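Local structure of KLLA0E08119p (Kluyveromyces lactis, 3VA7) at residues A[536-541]-A[574-579]; A[474-479]-A[541-546]; A[924-929]-A[1100-1105]; A[985-990]-A[998-1003]. The protein probably catalyses the ATP-dependent carboxylation of urea by hydrogencarbonate, with biotin as cofactor, in the allophanate route of urea degradation. One frame throughout, in Å; residues are numbered along the deposited sequence.

Contact 1 of 4, residues A[536-541]-A[574-579]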
loop_
_atom_site.group_PDB
_atom_site.type_symbol
_atom_site.label_atom_id
_atom_site.label_comp_id
_atom_site.label_asym_id
_atom_site.label_seq_id
_atom_site.Cartn_x
_atom_site.Cartn_y
_atom_site.Cartn_z
ATOM N N GLY A 536 15.628 11.941 -12.836
ATOM C CA GLY A 536 15.201 10.572 -13.070
ATOM C C GLY A 536 16.147 9.527 -12.553
ATOM O O GLY A 536 17.127 9.849 -11.925
ATOM N N PRO A 537 15.839 8.254 -12.808
ATOM C CA PRO A 537 16.587 7.067 -12.346
ATOM C C PRO A 537 17.682 6.693 -13.316
ATOM O O PRO A 537 17.647 7.159 -14.445
ATOM C CB PRO A 537 15.531 5.974 -12.445
ATOM C CG PRO A 537 14.722 6.381 -13.656
ATOM C CD PRO A 537 14.584 7.872 -13.494
ATOM N N LYS A 538 18.634 5.855 -12.927
ATOM C CA LYS A 538 19.405 5.168 -13.960
ATOM C C LYS A 538 19.017 3.711 -13.901
ATOM O O LYS A 538 18.958 3.137 -12.827
ATOM C CB LYS A 538 20.950 5.424 -13.954
ATOM C CG LYS A 538 21.638 5.838 -12.635
ATOM C CD LYS A 538 22.754 6.973 -12.742
ATOM C CE LYS A 538 23.908 6.698 -13.768
ATOM N NZ LYS A 538 24.543 5.322 -13.727
ATOM N N LEU A 539 18.713 3.134 -15.054
ATOM C CA LEU A 539 18.175 1.800 -15.097
ATOM C C LEU A 539 19.047 0.857 -15.914
ATOM O O LEU A 539 19.534 1.231 -16.960
ATOM C CB LEU A 539 16.777 1.828 -15.719
ATOM C CG LEU A 539 15.758 2.881 -15.275
ATOM C CD1 LEU A 539 14.519 2.735 -16.179
ATOM C CD2 LEU A 539 15.414 2.735 -13.778
ATOM N N LEU A 540 19.219 -0.370 -15.440
ATOM C CA LEU A 540 19.902 -1.393 -16.194
ATOM C C LEU A 540 18.861 -2.321 -16.806
ATOM O O LEU A 540 17.978 -2.814 -16.132
ATOM C CB LEU A 540 20.869 -2.172 -15.294
ATOM C CG LEU A 540 21.565 -3.485 -15.731
ATOM C CD1 LEU A 540 22.075 -3.414 -17.167
ATOM C CD2 LEU A 540 22.729 -3.812 -14.775
ATOM N N PHE A 541 18.961 -2.547 -18.098
ATOM C CA PHE A 541 17.988 -3.376 -18.749
ATOM C C PHE A 541 18.544 -4.780 -18.922
ATOM O O PHE A 541 19.690 -4.940 -19.379
ATOM C CB PHE A 541 17.606 -2.766 -20.087
ATOM C CG PHE A 541 16.515 -1.760 -19.995
ATOM C CD1 PHE A 541 15.203 -2.109 -20.306
ATOM C CD2 PHE A 541 16.784 -0.467 -19.604
ATOM C CE1 PHE A 541 14.190 -1.176 -20.231
ATOM C CE2 PHE A 541 15.768 0.477 -19.511
ATOM C CZ PHE A 541 14.484 0.131 -19.810
ATOM N N GLY A 574 22.026 -5.171 -20.985
ATOM C CA GLY A 574 23.262 -4.550 -20.569
ATOM C C GLY A 574 23.187 -3.041 -20.770
ATOM O O GLY A 574 24.081 -2.324 -20.345
ATOM N N ASP A 575 22.122 -2.539 -21.396
ATOM C CA ASP A 575 22.023 -1.096 -21.581
ATOM C C ASP A 575 21.732 -0.330 -20.284
ATOM O O ASP A 575 20.926 -0.730 -19.460
ATOM C CB ASP A 575 20.971 -0.745 -22.619
ATOM C CG ASP A 575 21.473 -0.867 -24.052
ATOM O OD1 ASP A 575 22.646 -1.337 -24.262
ATOM O OD2 ASP A 575 20.662 -0.484 -24.961
ATOM N N ILE A 576 22.404 0.781 -20.101
ATOM C CA ILE A 576 22.021 1.662 -19.042
ATOM C C ILE A 576 21.390 2.926 -19.624
ATOM O O ILE A 576 22.065 3.737 -20.292
ATOM C CB ILE A 576 23.191 1.974 -18.114
ATOM C CG1 ILE A 576 23.606 0.683 -17.388
ATOM C CG2 ILE A 576 22.828 3.133 -17.169
ATOM C CD1 ILE A 576 25.059 0.636 -16.987
ATOM N N LEU A 577 20.084 3.050 -19.370
ATOM C CA LEU A 577 19.302 4.262 -19.631
ATOM C C LEU A 577 19.403 5.113 -18.412
ATOM O O LEU A 577 19.315 4.619 -17.312
ATOM C CB LEU A 577 17.831 3.922 -19.927
ATOM C CG LEU A 577 16.766 5.034 -20.052
ATOM C CD1 LEU A 577 17.034 5.996 -21.198
ATOM C CD2 LEU A 577 15.361 4.422 -20.214
ATOM N N SER A 578 19.613 6.395 -18.592
ATOM C CA SER A 578 19.682 7.286 -17.455
ATOM C C SER A 578 19.024 8.620 -17.807
ATOM O O SER A 578 19.338 9.223 -18.838
ATOM C CB SER A 578 21.147 7.468 -17.033
ATOM O OG SER A 578 21.390 8.772 -16.518
ATOM N N VAL A 579 18.092 9.067 -16.972
ATOM C CA VAL A 579 17.500 10.371 -17.197
ATOM C C VAL A 579 17.754 11.318 -16.049
ATOM O O VAL A 579 17.534 10.997 -14.912
ATOM C CB VAL A 579 16.016 10.343 -17.787
ATOM C CG1 VAL A 579 15.427 8.929 -17.910
ATOM C CG2 VAL A 579 15.110 11.344 -17.112
#
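The phenyl ring of Phe541 receives the backbone oxygen of Asp575 at its edge, near the ring plane, while Leu577 meets the ring obliquely, its CD2 lying 4.0 Å from Phe541 CE2. The two side chains run alongside each other in the same direction, one from each strand of an antiparallel pair in the sheet of the carboxyltransferase A and B family region. With Leu577 CG opposite its own backbone N (chi1 172°), CD2 joins CB at 4.0 Å from Phe541 CE2, and CG is set back between them. Leu539 shares this face, where Ile547 of strand 545-550 touches Phe541 and Leu577.

The backbone illustrates how regular pairing sets such neighbours. Leu539 and Leu577 form a hydrogen-bonded pair: Leu539 N reaches Leu577 O at 2.8 Å, and the return bond from Leu577 N to Leu539 O is more bent, 136° at the hydrogen. Val579 N to Pro537 O and Phe541 N to Asp575 O extend the pairing to both sides.

On the other face Lys538 CB rests against Ser578 CB at 3.7 Å. The carboxylate of Asp575 turns from the contact to Lys572 N and Asn559. Gly574 has a positive phi of 85°, where a CB would jam against the preceding carbonyl oxygen; its N donates to Phe541 O at 2.8 Å, and Leu540 CD1 lies 3.8 Å from its CA.

Contact 2 of 4, residues A[474-479]-A[541-546]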
loop_
_atom_site.group_PDB
_atom_site.type_symbol
_atom_site.label_atom_id
_atom_site.label_comp_id
_atom_site.label_asym_id
_atom_site.label_seq_id
_atom_site.Cartn_x
_atom_site.Cartn_y
_atom_site.Cartn_z
ATOM N N LYS A 474 18.186 -14.957 -16.611
ATOM C CA LYS A 474 17.885 -13.576 -17.084
ATOM C C LYS A 474 16.420 -13.149 -16.933
ATOM O O LYS A 474 15.540 -13.642 -17.653
ATOM C CB LYS A 474 18.420 -13.279 -18.514
ATOM C CG LYS A 474 17.991 -14.264 -19.649
ATOM C CD LYS A 474 18.999 -15.438 -19.814
ATOM C CE LYS A 474 18.821 -16.227 -21.138
ATOM N NZ LYS A 474 19.557 -17.551 -21.077
ATOM N N PRO A 475 16.162 -12.224 -15.988
ATOM C CA PRO A 475 14.874 -11.568 -15.768
ATOM C C PRO A 475 14.445 -10.728 -16.953
ATOM O O PRO A 475 15.211 -9.848 -17.407
ATOM C CB PRO A 475 15.140 -10.645 -14.572
ATOM C CG PRO A 475 16.592 -10.485 -14.534
ATOM C CD PRO A 475 17.176 -11.754 -15.038
ATOM N N CYS A 476 13.241 -10.989 -17.456
ATOM C CA CYS A 476 12.693 -10.122 -18.482
ATOM C C CYS A 476 12.191 -8.832 -17.800
ATOM O O CYS A 476 10.988 -8.686 -17.515
ATOM C CB CYS A 476 11.596 -10.836 -19.264
ATOM S SG CYS A 476 10.817 -9.754 -20.510
ATOM N N ALA A 477 13.122 -7.908 -17.540
ATOM C CA ALA A 477 12.926 -6.878 -16.528
ATOM C C ALA A 477 13.970 -5.741 -16.543
ATOM O O ALA A 477 15.044 -5.865 -17.137
ATOM C CB ALA A 477 12.964 -7.545 -15.151
ATOM N N PHE A 478 13.704 -4.642 -15.852
ATOM C CA PHE A 478 14.821 -3.722 -15.647
ATOM C C PHE A 478 15.248 -3.637 -14.183
ATOM O O PHE A 478 14.655 -4.263 -13.348
ATOM C CB PHE A 478 14.601 -2.357 -16.347
ATOM C CG PHE A 478 13.525 -1.504 -15.746
ATOM C CD1 PHE A 478 13.826 -0.589 -14.734
ATOM C CD2 PHE A 478 12.227 -1.578 -16.214
ATOM C CE1 PHE A 478 12.847 0.234 -14.189
ATOM C CE2 PHE A 478 11.227 -0.758 -15.682
ATOM C CZ PHE A 478 11.548 0.156 -14.670
ATOM N N GLU A 479 16.279 -2.881 -13.866
ATOM C CA GLU A 479 16.780 -2.846 -12.504
ATOM C C GLU A 479 17.185 -1.435 -12.194
ATOM O O GLU A 479 17.796 -0.779 -13.013
ATOM C CB GLU A 479 17.979 -3.800 -12.341
ATOM C CG GLU A 479 18.672 -3.750 -10.956
ATOM C CD GLU A 479 19.935 -4.632 -10.847
ATOM O OE1 GLU A 479 20.734 -4.411 -9.885
ATOM O OE2 GLU A 479 20.108 -5.533 -11.721
ATOM N N PHE A 541 18.961 -2.547 -18.098
ATOM C CA PHE A 541 17.988 -3.376 -18.749
ATOM C C PHE A 541 18.544 -4.780 -18.922
ATOM O O PHE A 541 19.690 -4.940 -19.379
ATOM C CB PHE A 541 17.606 -2.766 -20.087
ATOM C CG PHE A 541 16.515 -1.760 -19.995
ATOM C CD1 PHE A 541 15.203 -2.109 -20.306
ATOM C CD2 PHE A 541 16.784 -0.467 -19.604
ATOM C CE1 PHE A 541 14.190 -1.176 -20.231
ATOM C CE2 PHE A 541 15.768 0.477 -19.511
ATOM C CZ PHE A 541 14.484 0.131 -19.810
ATOM N N HIS A 542 17.741 -5.781 -18.567
ATOM C CA HIS A 542 18.216 -7.158 -18.534
ATOM C C HIS A 542 17.705 -7.927 -19.702
ATOM O O HIS A 542 17.921 -9.148 -19.847
ATOM C CB HIS A 542 17.801 -7.825 -17.233
ATOM C CG HIS A 542 18.702 -7.465 -16.117
ATOM N ND1 HIS A 542 18.303 -6.673 -15.064
ATOM C CD2 HIS A 542 20.020 -7.713 -15.932
ATOM C CE1 HIS A 542 19.324 -6.491 -14.246
ATOM N NE2 HIS A 542 20.378 -7.110 -14.750
ATOM N N THR A 543 17.003 -7.189 -20.529
ATOM C CA THR A 543 16.325 -7.776 -21.638
ATOM C C THR A 543 16.183 -6.667 -22.698
ATOM O O THR A 543 16.628 -5.540 -22.475
ATOM C CB THR A 543 15.011 -8.319 -21.157
ATOM O OG1 THR A 543 14.377 -9.019 -22.228
ATOM C CG2 THR A 543 14.127 -7.171 -20.702
ATOM N N GLU A 544 15.577 -6.964 -23.837
ATOM C CA GLU A 544 15.499 -5.963 -24.908
ATOM C C GLU A 544 14.119 -5.372 -25.063
ATOM O O GLU A 544 13.122 -6.043 -24.844
ATOM C CB GLU A 544 16.012 -6.514 -26.256
ATOM C CG GLU A 544 15.236 -7.692 -26.846
ATOM C CD GLU A 544 15.317 -7.749 -28.391
ATOM O OE1 GLU A 544 16.416 -7.465 -28.968
ATOM O OE2 GLU A 544 14.268 -8.062 -29.029
ATOM N N THR A 545 14.055 -4.114 -25.483
ATOM C CA THR A 545 12.762 -3.449 -25.643
ATOM C C THR A 545 12.929 -2.113 -26.357
ATOM O O THR A 545 14.033 -1.757 -26.742
ATOM C CB THR A 545 12.063 -3.249 -24.230
ATOM O OG1 THR A 545 10.754 -2.662 -24.371
ATOM C CG2 THR A 545 12.930 -2.411 -23.293
ATOM N N VAL A 546 11.825 -1.382 -26.499
ATOM C CA VAL A 546 11.806 -0.015 -26.974
ATOM C C VAL A 546 11.376 0.936 -25.822
ATOM O O VAL A 546 10.597 0.563 -24.986
ATOM C CB VAL A 546 10.855 0.118 -28.219
ATOM C CG1 VAL A 546 10.975 1.485 -28.853
ATOM C CG2 VAL A 546 11.090 -0.998 -29.254
#
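Phe478 and Phe541 face each other as a non-hydrogen-bonded antiparallel pair, and just beyond them His542 N donates to Ala477 O at 3.1 Å, with 153° at the hydrogen. From there the segments part: 474-479 bends through an inverse gamma turn centred on Cys476, and 541-546 swings off after Thr543. Phe478 lays its CB over the centre of the Phe541 ring, 4.0 Å from the centroid, as a CH-pi contact. Its phenyl group, placed between the backbone N and the carbonyl carbon (chi1 69°), is carried off to one side, and the ring planes, 30° apart, are offset with little overlap.

The pairing illustrates how a chain can pass from one sheet to the next: strand 538-541 lies beside 477-480, then the chain turns through His542 to Glu544 into strand 545-550 of a second antiparallel sheet. At this corner His542 CB sits 4.0 Å from Pro475 CG. The imidazole and Glu479 carboxylate planes are nearly coplanar, though their contact is doubtful in detail. Cut back to an alanine, the residue would keep CB against Pro475 but would probably open a gap beside Glu479 where the ring had lain. Thr543 brings CG2 to 3.4 Å from Ala477 N, while its OG1 makes a weak hydrogen bond with Gln631.

Contact 3 of 4, residues A[924-929]-A[1100-1105]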
loop_
_atom_site.group_PDB
_atom_site.type_symbol
_atom_site.label_atom_id
_atom_site.label_comp_id
_atom_site.label_asym_id
_atom_site.label_seq_id
_atom_site.Cartn_x
_atom_site.Cartn_y
_atom_site.Cartn_z
ATOM N N LYS A 924 -30.655 1.997 6.507
ATOM C CA LYS A 924 -29.759 1.051 7.149
ATOM C C LYS A 924 -28.613 1.892 7.696
ATOM O O LYS A 924 -28.126 2.831 7.029
ATOM C CB LYS A 924 -29.235 0.030 6.133
ATOM C CG LYS A 924 -30.304 -0.917 5.493
ATOM C CD LYS A 924 -30.069 -2.448 5.820
ATOM C CE LYS A 924 -29.178 -3.171 4.743
ATOM N NZ LYS A 924 -28.580 -4.490 5.226
ATOM N N SER A 925 -28.212 1.609 8.928
ATOM C CA SER A 925 -27.105 2.339 9.539
ATOM C C SER A 925 -26.222 1.420 10.367
ATOM O O SER A 925 -26.703 0.848 11.357
ATOM C CB SER A 925 -27.664 3.436 10.429
ATOM O OG SER A 925 -26.622 4.214 10.967
ATOM N N LYS A 926 -24.966 1.272 9.965
ATOM C CA LYS A 926 -23.951 0.557 10.795
ATOM C C LYS A 926 -23.364 1.437 11.927
ATOM O O LYS A 926 -22.978 2.583 11.700
ATOM C CB LYS A 926 -22.810 -0.075 9.961
ATOM C CG LYS A 926 -23.260 -1.157 8.979
ATOM C CD LYS A 926 -22.103 -1.929 8.338
ATOM C CE LYS A 926 -22.510 -2.516 6.952
ATOM N NZ LYS A 926 -22.392 -1.504 5.779
ATOM N N ILE A 927 -23.349 0.891 13.138
ATOM C CA ILE A 927 -22.861 1.586 14.369
ATOM C C ILE A 927 -21.501 1.049 14.745
ATOM O O ILE A 927 -21.363 -0.118 15.105
ATOM C CB ILE A 927 -23.810 1.369 15.618
ATOM C CG1 ILE A 927 -25.245 1.781 15.290
ATOM C CG2 ILE A 927 -23.323 2.148 16.822
ATOM C CD1 ILE A 927 -26.231 1.107 16.184
ATOM N N PHE A 928 -20.513 1.919 14.627
ATOM C CA PHE A 928 -19.135 1.596 14.936
ATOM C C PHE A 928 -18.779 2.163 16.314
ATOM O O PHE A 928 -18.970 3.373 16.564
ATOM C CB PHE A 928 -18.205 2.222 13.869
ATOM C CG PHE A 928 -18.178 1.470 12.540
ATOM C CD1 PHE A 928 -19.232 1.576 11.645
ATOM C CD2 PHE A 928 -17.110 0.632 12.215
ATOM C CE1 PHE A 928 -19.237 0.856 10.397
ATOM C CE2 PHE A 928 -17.107 -0.092 10.981
ATOM C CZ PHE A 928 -18.178 0.045 10.065
ATOM N N LYS A 929 -18.238 1.312 17.189
ATOM C CA LYS A 929 -17.648 1.781 18.437
ATOM C C LYS A 929 -16.127 1.657 18.400
ATOM O O LYS A 929 -15.558 0.528 18.364
ATOM C CB LYS A 929 -18.240 1.005 19.616
ATOM C CG LYS A 929 -19.551 1.645 20.072
ATOM C CD LYS A 929 -20.441 0.678 20.770
ATOM C CE LYS A 929 -21.770 1.389 21.069
ATOM N NZ LYS A 929 -22.691 0.400 21.703
ATOM N N ILE A 1100 -13.340 -5.211 15.535
ATOM C CA ILE A 1100 -14.109 -3.994 15.462
ATOM C C ILE A 1100 -15.547 -4.180 15.902
ATOM O O ILE A 1100 -16.215 -5.086 15.448
ATOM C CB ILE A 1100 -14.088 -3.407 14.058
ATOM C CG1 ILE A 1100 -12.645 -3.391 13.571
ATOM C CG2 ILE A 1100 -14.756 -1.995 14.078
ATOM C CD1 ILE A 1100 -12.349 -2.321 12.673
ATOM N N ASP A 1101 -16.017 -3.285 16.761
ATOM C CA ASP A 1101 -17.323 -3.424 17.308
ATOM C C ASP A 1101 -18.259 -2.741 16.361
ATOM O O ASP A 1101 -18.397 -1.507 16.381
ATOM C CB ASP A 1101 -17.384 -2.870 18.761
ATOM C CG ASP A 1101 -18.828 -2.878 19.380
ATOM O OD1 ASP A 1101 -18.932 -2.790 20.626
ATOM O OD2 ASP A 1101 -19.863 -2.937 18.664
ATOM N N VAL A 1102 -18.912 -3.545 15.537
ATOM C CA VAL A 1102 -19.886 -3.067 14.566
ATOM C C VAL A 1102 -21.179 -3.819 14.668
ATOM O O VAL A 1102 -21.182 -5.043 14.604
ATOM C CB VAL A 1102 -19.461 -3.361 13.065
ATOM C CG1 VAL A 1102 -19.916 -2.236 12.197
ATOM C CG2 VAL A 1102 -17.977 -3.624 12.907
ATOM N N GLU A 1103 -22.274 -3.079 14.709
ATOM C CA GLU A 1103 -23.616 -3.642 14.661
ATOM C C GLU A 1103 -24.445 -3.084 13.522
ATOM O O GLU A 1103 -24.594 -1.878 13.404
ATOM C CB GLU A 1103 -24.365 -3.379 15.989
ATOM C CG GLU A 1103 -23.762 -4.135 17.172
ATOM C CD GLU A 1103 -23.704 -5.664 16.939
ATOM O OE1 GLU A 1103 -24.670 -6.203 16.333
ATOM O OE2 GLU A 1103 -22.716 -6.321 17.360
ATOM N N GLU A 1104 -25.038 -3.955 12.719
ATOM C CA GLU A 1104 -26.019 -3.491 11.727
ATOM C C GLU A 1104 -27.263 -2.990 12.421
ATOM O O GLU A 1104 -27.858 -3.712 13.200
ATOM C CB GLU A 1104 -26.424 -4.620 10.808
ATOM C CG GLU A 1104 -26.246 -4.286 9.337
ATOM C CD GLU A 1104 -25.877 -5.545 8.534
ATOM O OE1 GLU A 1104 -26.472 -6.624 8.821
ATOM O OE2 GLU A 1104 -24.987 -5.476 7.637
ATOM N N SER A 1105 -27.677 -1.766 12.157
ATOM C CA SER A 1105 -29.023 -1.434 12.530
ATOM C C SER A 1105 -29.717 -0.457 11.558
ATOM O O SER A 1105 -29.379 -0.458 10.377
ATOM C CB SER A 1105 -29.108 -1.040 14.003
ATOM O OG SER A 1105 -28.640 0.273 14.181
HETATM O O HOH W 1 -13.951 -1.620 17.936
#
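Ser925 and Ser1105 exchange two backbone hydrogen bonds, Ser925 N to Ser1105 O at 2.8 Å and Ser1105 N to Ser925 O at 2.9 Å, each donor standing well above the plane of the carbonyl it meets. Ser1105 OG adds a weak third bond to Ser925 O. Ile927 and Glu1103 repeat the reciprocal pattern, and Lys929 N donates to Asp1101 O. Beyond it a water closes the antiparallel pairing, giving a hydrogen to Lys929 O and accepting one from Asp1101 N.

The charged side chains are more loosely matched. Lys926 and Glu1104 run side by side, yet Lys926 NZ stays 5.1 Å from Glu1104 OE2, beyond a salt bridge. On the same sheet face, packing takes over at Phe928: Val1102 CG1 sits over the centre of the ring, 3.5 Å above its plane, in a CH-pi contact, and Ile1100 CG2 approaches Phe928 CD2 obliquely at 4.0 Å. Replacing Phe928 with a serine would probably leave Val1102 CG1 without the ring face it rests on and open a gap beside Ile1100.

In this mixed sheet, to which the carboxyltransferase C and D region contributes strand 922-934, that strand runs between the antiparallel strand 1101-1108 and the parallel strand 1075-1081. Ser925 OG bonds to Phe1073 O, Phe928 reaches Leu1070, and helix 1083-1094 connects the two flanking strands along the chain.

Contact 4 of 4, residues A[985-990]-A[998-1003]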
loop_
_atom_site.group_PDB
_atom_site.type_symbol
_atom_site.label_atom_id
_atom_site.label_comp_id
_atom_site.label_asym_id
_atom_site.label_seq_id
_atom_site.Cartn_x
_atom_site.Cartn_y
_atom_site.Cartn_z
ATOM N N MET A 985 -22.927 10.818 13.101
ATOM C CA MET A 985 -23.454 10.286 11.855
ATOM C C MET A 985 -22.556 10.671 10.660
ATOM O O MET A 985 -22.361 11.885 10.377
ATOM C CB MET A 985 -24.877 10.769 11.603
ATOM C CG MET A 985 -25.417 10.203 10.263
ATOM S SD MET A 985 -27.203 10.236 10.082
ATOM C CE MET A 985 -27.677 8.756 10.959
ATOM N N VAL A 986 -22.006 9.654 9.979
ATOM C CA VAL A 986 -21.254 9.895 8.744
ATOM C C VAL A 986 -22.149 10.543 7.676
ATOM O O VAL A 986 -23.216 10.001 7.326
ATOM C CB VAL A 986 -20.723 8.593 8.198
ATOM C CG1 VAL A 986 -19.839 8.843 7.034
ATOM C CG2 VAL A 986 -20.038 7.871 9.295
ATOM N N LEU A 987 -21.756 11.706 7.174
ATOM C CA LEU A 987 -22.546 12.348 6.129
ATOM C C LEU A 987 -22.013 12.136 4.702
ATOM O O LEU A 987 -22.788 12.234 3.740
ATOM C CB LEU A 987 -22.685 13.832 6.412
ATOM C CG LEU A 987 -23.339 14.175 7.753
ATOM C CD1 LEU A 987 -23.352 15.693 8.009
ATOM C CD2 LEU A 987 -24.737 13.539 7.872
ATOM N N GLY A 988 -20.700 11.874 4.579
ATOM C CA GLY A 988 -19.974 11.657 3.309
ATOM C C GLY A 988 -18.597 10.994 3.549
ATOM O O GLY A 988 -18.142 10.918 4.686
ATOM N N LEU A 989 -17.947 10.486 2.506
ATOM C CA LEU A 989 -16.624 9.853 2.645
ATOM C C LEU A 989 -15.532 10.605 1.913
ATOM O O LEU A 989 -15.778 11.364 0.976
ATOM C CB LEU A 989 -16.658 8.422 2.155
ATOM C CG LEU A 989 -17.747 7.494 2.699
ATOM C CD1 LEU A 989 -17.566 6.124 2.130
ATOM C CD2 LEU A 989 -17.768 7.397 4.207
ATOM N N GLY A 990 -14.307 10.411 2.361
ATOM C CA GLY A 990 -13.101 11.049 1.782
ATOM C C GLY A 990 -12.855 12.448 2.271
ATOM O O GLY A 990 -12.440 13.295 1.495
ATOM N N CYS A 998 -16.811 12.465 7.060
ATOM C CA CYS A 998 -17.268 13.713 7.640
ATOM C C CYS A 998 -18.590 13.460 8.393
ATOM O O CYS A 998 -19.617 13.127 7.812
ATOM C CB CYS A 998 -17.417 14.768 6.568
ATOM S SG CYS A 998 -18.035 16.388 7.136
ATOM N N ALA A 999 -18.562 13.599 9.705
ATOM C CA ALA A 999 -19.641 13.149 10.541
ATOM C C ALA A 999 -20.076 14.339 11.342
ATOM O O ALA A 999 -19.341 15.330 11.382
ATOM C CB ALA A 999 -19.149 12.029 11.455
ATOM N N VAL A 1000 -21.261 14.252 11.959
ATOM C CA VAL A 1000 -21.863 15.355 12.708
ATOM C C VAL A 1000 -22.589 14.817 13.927
ATOM O O VAL A 1000 -23.252 13.781 13.850
ATOM C CB VAL A 1000 -22.866 16.136 11.861
ATOM C CG1 VAL A 1000 -24.073 15.287 11.495
ATOM C CG2 VAL A 1000 -23.277 17.410 12.573
ATOM N N PRO A 1001 -22.422 15.472 15.081
ATOM C CA PRO A 1001 -23.063 14.814 16.202
ATOM C C PRO A 1001 -24.587 14.814 16.010
ATOM O O PRO A 1001 -25.144 15.760 15.438
ATOM C CB PRO A 1001 -22.628 15.676 17.395
ATOM C CG PRO A 1001 -21.423 16.345 16.949
ATOM C CD PRO A 1001 -21.612 16.627 15.503
ATOM N N LEU A 1002 -25.242 13.737 16.434
ATOM C CA LEU A 1002 -26.695 13.588 16.293
ATOM C C LEU A 1002 -27.383 14.444 17.334
ATOM O O LEU A 1002 -28.502 14.901 17.123
ATOM C CB LEU A 1002 -27.119 12.114 16.390
ATOM C CG LEU A 1002 -26.840 11.340 15.075
ATOM C CD1 LEU A 1002 -26.912 9.836 15.244
ATOM C CD2 LEU A 1002 -27.789 11.803 13.953
ATOM N N ASP A 1003 -26.657 14.726 18.422
ATOM C CA ASP A 1003 -27.116 15.647 19.456
ATOM C C ASP A 1003 -26.707 17.078 19.103
ATOM O O ASP A 1003 -25.527 17.362 19.025
ATOM C CB ASP A 1003 -26.558 15.218 20.825
ATOM C CG ASP A 1003 -27.254 15.918 22.011
ATOM O OD1 ASP A 1003 -27.309 15.262 23.101
ATOM O OD2 ASP A 1003 -27.723 17.096 21.878
#
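Leu987 and Val1000 meet at a slant across a beta hairpin, with Leu987 CD1 3.6 Å from Val1000 CG1. The leucine holds CG beside its backbone N and away from its carbonyl carbon (chi1 -59°), which swings the branch toward the partner strand, while Val1000 offers the methyl that stands between its own N and carbonyl carbon. Further along, Met985 uses CB, and not the end of its chain, to touch Leu1002 CD2 at 3.9 Å. The methyl of Ala999, on the other face, brings Ala999 CB to 3.4 Å from Met985 O.

The hydrogen bonds suggest why this packing is uneven. Met985 and Val1000 are regularly paired, Met985 N to Val1000 O and Val1000 N to Met985 O, both at 3.1 Å. The register then slips: Leu987 N donates to Cys998 O with 167° at the hydrogen, but Cys998 N bonds to Gly988 O at 3.1 Å. Two residues of one strand thus stand against one of the other, consistent with a classic beta bulge, and the backbone angles of Leu987 fit the first position of such a bulge and probably help place its side chain beside Val1000.

Cys998 lies close to Asp991, a residue of the urea pocket, so the hairpin belongs to the surroundings of that site. Tyr1031 of strand 1031-1034 packs against Leu987, Cys998 and Val1000, helix 859-875 covers Met985 and Leu987 through Leu859 and Cys862, and Phe1107 of strand 1101-1108 touches both Met985 and Leu1002.

The four contacts form two groups on opposite sides of the chain's centre, both in the carboxyltransferase part of this piece of the enzyme. Contacts 1 and 2 share Phe541, have centres 11 Å apart, and join through a probable hydrogen bond from Glu479 N to Leu540 O at 2.8 Å. Contacts 3 and 4, centred 14 Å apart, do not touch but belong to one mixed sheet, where strand 1075-1081 pairs with a strand of each. Contact 4 is the one near the ligands: the Cys998 side chain is about 7 Å from urea and about 10 Å from the biotin group. Contacts 1 and 3 lie 52 Å apart between centres.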